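Local coordinates for putative lipoprotein YcdA (Bacillus subtilis subsp. subtilis str. 168, PDB 4R4G), which is of unknown function but is probably a membrane-anchored lipoprotein, built of an N-terminal immunoglobulin-like domain and a C-terminal alpha/beta domain, at residues A[86-89]-A[90-94]; A[264-267]-A[268-272]. All coordinates share one frame; numbering follows the deposited sequence. Where two conformers were deposited one is given.

In the fold
Contacts 1 and 2 lie on opposite sides of the chain's centre, their own centres 86 Å apart and their nearest atoms about 71 Å apart, so neither touches the other. Contact 1 comes first along the chain, in the N-terminal Ig-like domain of the DUF4352 family, where a tight turn leads strand 86-88 into strand 93-102. Contact 2 follows in the C-terminal domain, within the DUF5105 range, and starts helix 268-283 after the loop that leaves helix 248-260. They share no strand, sheet or helix. Both are local and at the surface, one a tight turn between strands, the other the capped start of a helix, and their separation reflects an elongated molecule whose two domains are joined by a kinked helix.

Contact 1: A[86-89]-A[90-94]; sequences STIN and ADKSV
The Asn89 side chain lies alongside the aliphatic chain of Lys92, both pointing the same way, with Asn89 CB 3.8 Å from Lys92 CD. At the end of this overlap Lys92 NZ donates to Asn89 OD1 at 2.7 Å. The ammonium lies in the carbonyl plane of the amide, the C=O...N angle a fairly open 157°. The lysine gets there by one bend: its chain is extended at chi2 and chi4 but folds at chi3 (71°), which brings the amine to the Asn89 amide oxygen, with CD passing close to Asn89 N. A long, flexible chain suits this place, since its methylenes cover the backbone while its charge meets a carbonyl oxygen.

The same residues, Asn89 and Lys92, are the first and last of a type II beta turn, with Ala90 and Asp91 at its corners. Lys92 N closes it by donating to Asn89 O at 2.9 Å. Asn89 thus receives Lys92 twice, through backbone and side-chain oxygens; an alanine here would keep the turn's backbone bond but would probably leave the ammonium without its amide mate and the lysine chain freer to swing into solvent.

On the strand side, Ile88 and Lys92 slide past each other in opposite directions, their CB atoms 3.8 Å apart. Ile88 CG1 stands between its own backbone N and carbonyl carbon (chi1 47°), which carries CD1 over Lys92 O, while CG2 rests 4.2 Å from Val94 CB. Branched, apolar Ile88 suits this buried spot. Farther along, Val94 CG2 packs against Ser86 OG.

Strand 55-57 pairs antiparallel with 86-88, and its Val57 touches both Ile88 and Val94. Val94 also bonds through its backbone to Val47 of strand 39-48; strand 93-102 is an outermost strand, within this chain, of that four-stranded antiparallel sheet.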
ATOM      1  N   SER A  86     -29.200 -15.716   6.977  1.00 95.81           N
ATOM      2  CA  SER A  86     -29.614 -17.092   6.822  1.00 99.02           C
ATOM      3  C   SER A  86     -30.548 -17.484   7.944  1.00103.70           C
ATOM      4  O   SER A  86     -30.879 -16.648   8.783  1.00100.67           O
ATOM      5  CB  SER A  86     -28.385 -17.996   6.795  1.00103.20           C
ATOM      6  OG  SER A  86     -27.587 -17.805   7.949  1.00109.97           O
ATOM      7  N   THR A  87     -31.019 -18.742   7.921  1.00104.26           N
ATOM      8  CA  THR A  87     -31.885 -19.336   8.939  1.00104.22           C
ATOM      9  C   THR A  87     -31.225 -20.641   9.387  1.00111.06           C
ATOM     10  O   THR A  87     -30.709 -21.387   8.550  1.00113.99           O
ATOM     11  CB  THR A  87     -33.313 -19.520   8.415  1.00107.91           C
ATOM     12  OG1 THR A  87     -33.705 -18.358   7.682  1.00107.59           O
ATOM     13  CG2 THR A  87     -34.307 -19.777   9.524  1.00102.03           C
ATOM     14  N   ILE A  88     -31.174 -20.873  10.704  1.00106.81           N
ATOM     15  CA  ILE A  88     -30.550 -22.062  11.286  1.00109.00           C
ATOM     16  C   ILE A  88     -31.513 -22.729  12.277  1.00117.31           C
ATOM     17  O   ILE A  88     -32.050 -22.073  13.177  1.00113.92           O
ATOM     18  CB  ILE A  88     -29.147 -21.787  11.916  1.00108.78           C
ATOM     19  CG1 ILE A  88     -29.126 -20.538  12.828  1.00103.82           C
ATOM     20  CG2 ILE A  88     -28.073 -21.724  10.836  1.00109.82           C
ATOM     21  CD1 ILE A  88     -28.071 -20.541  13.885  1.00106.10           C
ATOM     22  N   ASN A  89     -31.744 -24.037  12.087  1.00120.91           N
ATOM     23  CA  ASN A  89     -32.639 -24.838  12.933  1.00123.52           C
ATOM     24  C   ASN A  89     -31.863 -25.302  14.193  1.00128.44           C
ATOM     25  O   ASN A  89     -30.664 -25.005  14.289  1.00127.51           O
ATOM     26  CB  ASN A  89     -33.218 -26.004  12.129  1.00128.77           C
ATOM     27  CG  ASN A  89     -33.725 -25.588  10.763  1.00149.35           C
ATOM     28  OD1 ASN A  89     -32.958 -25.438   9.811  1.00145.91           O
ATOM     29  ND2 ASN A  89     -35.015 -25.336  10.647  1.00140.61           N
ATOM     30  N   ALA A  90     -32.531 -25.971  15.173  1.00125.24           N
ATOM     31  CA  ALA A  90     -31.886 -26.395  16.429  1.00124.55           C
ATOM     32  C   ALA A  90     -30.519 -27.079  16.209  1.00131.16           C
ATOM     33  O   ALA A  90     -30.380 -27.897  15.296  1.00135.21           O
ATOM     34  CB  ALA A  90     -32.805 -27.305  17.215  1.00127.70           C
ATOM     35  N   ASP A  91     -29.510 -26.670  17.039  1.00124.95           N
ATOM     36  CA  ASP A  91     -28.108 -27.108  17.082  0.50125.64           C
ATOM     37  C   ASP A  91     -27.351 -26.822  15.757  1.00129.34           C
ATOM     38  O   ASP A  91     -26.168 -27.177  15.631  1.00130.87           O
ATOM     39  CB  ASP A  91     -27.998 -28.581  17.525  0.50132.11           C
ATOM     40  CG  ASP A  91     -28.495 -28.831  18.951  0.50137.32           C
ATOM     41  OD1 ASP A  91     -29.464 -28.150  19.379  0.50132.27           O
ATOM     42  OD2 ASP A  91     -27.935 -29.720  19.625  0.50146.78           O
ATOM     43  N   LYS A  92     -27.989 -26.092  14.806  1.00123.60           N
ATOM     44  CA  LYS A  92     -27.330 -25.687  13.546  1.00122.84           C
ATOM     45  C   LYS A  92     -26.495 -24.408  13.770  1.00119.23           C
ATOM     46  O   LYS A  92     -26.867 -23.581  14.604  1.00115.42           O
ATOM     47  CB  LYS A  92     -28.354 -25.457  12.422  1.00127.01           C
ATOM     48  CG  LYS A  92     -28.710 -26.697  11.596  1.00149.40           C
ATOM     49  CD  LYS A  92     -29.813 -26.419  10.547  1.00158.45           C
ATOM     50  CE  LYS A  92     -29.385 -25.548   9.374  1.00163.43           C
ATOM     51  NZ  LYS A  92     -30.544 -25.114   8.546  1.00166.83           N
ATOM     52  N   SER A  93     -25.391 -24.228  13.026  1.00113.87           N
ATOM     53  CA  SER A  93     -24.559 -23.041  13.217  1.00108.57           C
ATOM     54  C   SER A  93     -24.188 -22.327  11.931  1.00109.36           C
ATOM     55  O   SER A  93     -23.848 -22.950  10.923  1.00112.68           O
ATOM     56  CB  SER A  93     -23.273 -23.388  13.963  1.00112.71           C
ATOM     57  OG  SER A  93     -23.545 -24.019  15.202  1.00125.91           O
ATOM     58  N   VAL A  94     -24.204 -20.993  12.000  1.00 99.51           N
ATOM     59  CA  VAL A  94     -23.773 -20.111  10.924  1.00 96.00           C
ATOM     60  C   VAL A  94     -22.468 -19.481  11.394  1.00 93.01           C
ATOM     61  O   VAL A  94     -22.274 -19.298  12.593  1.00 90.94           O
ATOM     62  CB  VAL A  94     -24.862 -19.075  10.520  1.00 98.00           C
ATOM     63  CG1 VAL A  94     -25.109 -18.040  11.614  1.00 94.05           C
ATOM     64  CG2 VAL A  94     -24.527 -18.402   9.194  1.00 97.42           C
TER

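Contact 2: A[264-267]-A[268-272]; sequences SSAS and YEEAV
Ser267 OG and the carboxylate of Glu270 meet through Glu270 OE2, which accepts a hydrogen bond from Ser267 OG at 2.9 Å, on its anti side and tilted out of the carboxylate plane. Ser267 N donates to the same oxygen at 3.0 Å with a nearly straight N-H (166°), but from almost directly above the plane; both donors approach from one face. Glu270 reaches Ser267 because its CG lies anti to its own carbonyl carbon, beside the backbone N (chi1 -76°), and the chain runs extended beyond it.

Ser267 OG, held between its own N and carbonyl carbon (chi1 64°), leans over the first turn and accepts from Glu270 N at 3.3 Å. This bond, answered by the one from Ser267 N to Glu270 OE2, makes a capping box, to which the bond from OG to OE2 is an addition. Ser267 is the N-cap of helix 268-283, and a short hydroxyl suits it because it can reach a first-turn N-H that has no earlier helical carbonyl to bond. The acid three residues on suits its place too, as its charge probably interacts favourably with the positive end of the helix dipole.

A water bridges Ser267 OG and Glu269 OE1, donating to each, while Glu269 OE2 forms a salt bridge with Lys273. One face of the Tyr268 ring takes Val272 CG2, 3.6 Å above the plane and offset toward the rim. Small Ala266 and Ala271 both pack on Tyr260 of helix 248-260.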
ATOM      1  N   SER A 264      36.735  26.373 -29.493  1.00142.24           N
ATOM      2  CA  SER A 264      35.931  26.859 -30.627  1.00143.87           C
ATOM      3  C   SER A 264      35.686  25.758 -31.688  1.00146.49           C
ATOM      4  O   SER A 264      34.538  25.521 -32.088  1.00145.93           O
ATOM      5  CB  SER A 264      36.626  28.056 -31.279  1.00150.14           C
ATOM      6  OG  SER A 264      37.909  27.716 -31.791  1.00155.72           O
ATOM      7  N   SER A 265      36.778  25.082 -32.112  1.00141.67           N
ATOM      8  CA  SER A 265      36.826  24.022 -33.124  1.00140.16           C
ATOM      9  C   SER A 265      36.310  22.667 -32.586  1.00139.85           C
ATOM     10  O   SER A 265      36.829  21.598 -32.955  1.00138.45           O
ATOM     11  CB  SER A 265      38.254  23.884 -33.644  1.00144.83           C
ATOM     12  OG  SER A 265      39.203  23.948 -32.590  1.00155.23           O
ATOM     13  N   ALA A 266      35.260  22.723 -31.743  1.00133.94           N
ATOM     14  CA  ALA A 266      34.639  21.551 -31.138  1.00130.72           C
ATOM     15  C   ALA A 266      33.513  21.028 -32.024  1.00132.52           C
ATOM     16  O   ALA A 266      32.568  21.766 -32.332  1.00133.97           O
ATOM     17  CB  ALA A 266      34.116  21.889 -29.747  1.00130.83           C
ATOM     18  N   SER A 267      33.627  19.751 -32.445  1.00125.54           N
ATOM     19  CA  SER A 267      32.642  19.093 -33.305  1.00125.05           C
ATOM     20  C   SER A 267      31.329  18.826 -32.561  1.00128.53           C
ATOM     21  O   SER A 267      31.240  19.037 -31.345  1.00127.01           O
ATOM     22  CB  SER A 267      33.202  17.790 -33.873  1.00126.39           C
ATOM     23  OG  SER A 267      33.478  16.813 -32.885  1.00128.81           O
ATOM     24  N   TYR A 268      30.304  18.374 -33.302  1.00125.58           N
ATOM     25  CA  TYR A 268      29.007  18.038 -32.735  1.00124.45           C
ATOM     26  C   TYR A 268      29.161  16.819 -31.820  1.00126.12           C
ATOM     27  O   TYR A 268      28.510  16.772 -30.782  1.00124.88           O
ATOM     28  CB  TYR A 268      27.975  17.790 -33.846  1.00127.42           C
ATOM     29  CG  TYR A 268      26.571  17.533 -33.342  1.00128.82           C
ATOM     30  CD1 TYR A 268      25.737  18.586 -32.974  1.00131.78           C
ATOM     31  CD2 TYR A 268      26.063  16.239 -33.261  1.00128.65           C
ATOM     32  CE1 TYR A 268      24.440  18.356 -32.514  1.00132.26           C
ATOM     33  CE2 TYR A 268      24.765  15.998 -32.811  1.00129.48           C
ATOM     34  CZ  TYR A 268      23.958  17.060 -32.437  1.00137.59           C
ATOM     35  OH  TYR A 268      22.679  16.827 -31.995  1.00139.71           O
ATOM     36  N   GLU A 269      30.063  15.872 -32.167  1.00121.71           N
ATOM     37  CA  GLU A 269      30.322  14.678 -31.361  1.00119.43           C
ATOM     38  C   GLU A 269      30.998  15.061 -30.029  1.00119.19           C
ATOM     39  O   GLU A 269      30.510  14.638 -28.970  1.00117.24           O
ATOM     40  CB  GLU A 269      31.163  13.643 -32.134  1.00121.50           C
ATOM     41  CG  GLU A 269      31.013  12.225 -31.591  1.00134.25           C
ATOM     42  CD  GLU A 269      32.007  11.174 -32.057  1.00158.49           C
ATOM     43  OE1 GLU A 269      33.110  11.545 -32.522  1.00157.97           O
ATOM     44  OE2 GLU A 269      31.702   9.969 -31.898  1.00150.57           O
ATOM     45  N   GLU A 270      32.098  15.872 -30.089  1.00113.61           N
ATOM     46  CA  GLU A 270      32.852  16.361 -28.918  1.00112.24           C
ATOM     47  C   GLU A 270      31.914  16.989 -27.861  1.00114.27           C
ATOM     48  O   GLU A 270      31.965  16.617 -26.681  1.00112.77           O
ATOM     49  CB  GLU A 270      33.891  17.414 -29.341  1.00115.17           C
ATOM     50  CG  GLU A 270      35.156  16.899 -30.010  1.00130.46           C
ATOM     51  CD  GLU A 270      35.940  17.978 -30.736  1.00157.18           C
ATOM     52  OE1 GLU A 270      36.491  18.882 -30.064  1.00149.72           O
ATOM     53  OE2 GLU A 270      35.995  17.923 -31.986  1.00156.87           O
ATOM     54  N   ALA A 271      31.051  17.930 -28.323  1.00109.73           N
ATOM     55  CA  ALA A 271      30.080  18.688 -27.541  1.00108.45           C
ATOM     56  C   ALA A 271      28.956  17.807 -26.996  1.00108.53           C
ATOM     57  O   ALA A 271      28.512  18.043 -25.873  1.00106.98           O
ATOM     58  CB  ALA A 271      29.498  19.808 -28.382  1.00111.32           C
ATOM     59  N   VAL A 272      28.493  16.803 -27.779  1.00103.57           N
ATOM     60  CA  VAL A 272      27.442  15.869 -27.349  1.00101.43           C
ATOM     61  C   VAL A 272      27.991  15.010 -26.206  1.00100.31           C
ATOM     62  O   VAL A 272      27.352  14.915 -25.162  1.00 98.93           O
ATOM     63  CB  VAL A 272      26.884  15.010 -28.521  1.00106.53           C
ATOM     64  CG1 VAL A 272      26.258  13.700 -28.029  1.00105.51           C
ATOM     65  CG2 VAL A 272      25.869  15.803 -29.333  1.00108.23           C
TER
HETATM   66  O   HOH W   1      34.469  14.268 -32.416  1.00 87.24           O